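Local coordinates for protein glycerate dehydrogenase (Bacillus sp. 5mfcol3.1, PDB 6P2I) that probably reduces acyclic imino acids to amino acids with NADPH, as an imine reductase of the D-isomer-specific 2-hydroxyacid dehydrogenase family, at residues N261-I264 with G265-N268. Residues are numbered along the deposited sequence; the frame is centred on the assembly and turned at random.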
# COMPACT_ATOMS: atom_id res chain seq x y z
N ASN A 261 -8.97 7.49 23.15
CA ASN A 261 -7.63 7.94 22.80
C ASN A 261 -7.74 9.06 21.78
O ASN A 261 -8.34 8.86 20.72
CB ASN A 261 -6.79 6.79 22.25
CG ASN A 261 -5.31 7.14 22.15
OD1 ASN A 261 -4.94 8.24 21.72
ND2 ASN A 261 -4.45 6.20 22.53
N PRO A 262 -7.19 10.25 22.06
CA PRO A 262 -7.33 11.37 21.12
C PRO A 262 -6.79 11.09 19.73
O PRO A 262 -7.22 11.75 18.77
CB PRO A 262 -6.56 12.50 21.81
CG PRO A 262 -6.54 12.13 23.26
CD PRO A 262 -6.46 10.63 23.28
N ILE A 263 -5.85 10.15 19.59
CA ILE A 263 -5.34 9.83 18.26
C ILE A 263 -6.45 9.34 17.34
O ILE A 263 -6.40 9.55 16.12
CB ILE A 263 -4.19 8.81 18.38
CG1 ILE A 263 -2.98 9.47 19.04
CG2 ILE A 263 -3.82 8.20 17.02
CD1 ILE A 263 -1.81 8.55 19.23
N ILE A 264 -7.49 8.72 17.91
CA ILE A 264 -8.64 8.26 17.12
C ILE A 264 -9.35 9.41 16.42
O ILE A 264 -10.05 9.19 15.42
CB ILE A 264 -9.60 7.45 18.03
CG1 ILE A 264 -9.28 5.96 17.94
CG2 ILE A 264 -11.06 7.69 17.70
CD1 ILE A 264 -7.94 5.62 18.47
N GLY A 265 -9.15 10.64 16.88
CA GLY A 265 -9.74 11.82 16.28
C GLY A 265 -8.97 12.42 15.12
O GLY A 265 -9.47 13.35 14.47
N LEU A 266 -7.77 11.92 14.83
CA LEU A 266 -6.89 12.54 13.85
C LEU A 266 -7.21 12.08 12.43
O LEU A 266 -7.48 10.90 12.19
CB LEU A 266 -5.43 12.20 14.15
CG LEU A 266 -4.83 12.69 15.46
CD1 LEU A 266 -3.49 12.00 15.69
CD2 LEU A 266 -4.67 14.19 15.42
N ASN A 267 -7.14 13.02 11.50
CA ASN A 267 -7.37 12.75 10.08
C ASN A 267 -6.09 12.50 9.31
O ASN A 267 -6.11 12.47 8.07
CB ASN A 267 -8.14 13.90 9.44
CG ASN A 267 -7.38 15.23 9.51
OD1 ASN A 267 -6.23 15.29 9.93
ND2 ASN A 267 -8.05 16.31 9.10
N ASN A 268 -4.96 12.35 10.00
CA ASN A 268 -3.70 12.03 9.33
C ASN A 268 -3.07 10.78 9.94
O ASN A 268 -1.85 10.62 9.91
CB ASN A 268 -2.73 13.21 9.38
CG ASN A 268 -2.50 13.76 10.78
OD1 ASN A 268 -3.06 13.26 11.76
ND2 ASN A 268 -1.66 14.78 10.89
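Ile263 and Leu266 meet on one side of a short 3-10 turn in the loop that leads to strand 269-271, an outermost strand, within this chain, of the parallel sheet of the Rossmann-type domain. Two backbone bonds run across the turn, Gly265 N to Pro262 O at 2.9 Å and Leu266 N to Ile263 O at 3.0 Å, and a third, Ile264 N to Asn261 O, begins it. In the first two, the donor lies above the carbonyl plane. Asn261 leads in with an Asx turn: its OD1 accepts from Ile263 N at 3.0 Å. Its ND2 is held by Tyr257 O and Glu235 OE2. Ile263 sets CG2 anti to its backbone N, which turns this methyl to Leu266 CD1, 4.0 Å away. The two side chains pass at a slant. Leu266 has CG anti to its own carbonyl carbon (chi1 -63°), which sets CD1 3.8 Å from Ile263 CA. It also packs on Tyr239 and Leu242 of helix 235-243. An alanine in place of Leu266 would probably leave a gap against Tyr239 and Leu242 and take away the contact of Ile263 CG2. Arg125 of the second subunit hydrogen-bonds through NH1 to Ile264 O and Leu266 O, so the turn belongs to the dimer interface. Leu266 CB sits 3.4 Å from Ile263 O, the same oxygen that accepts its amide.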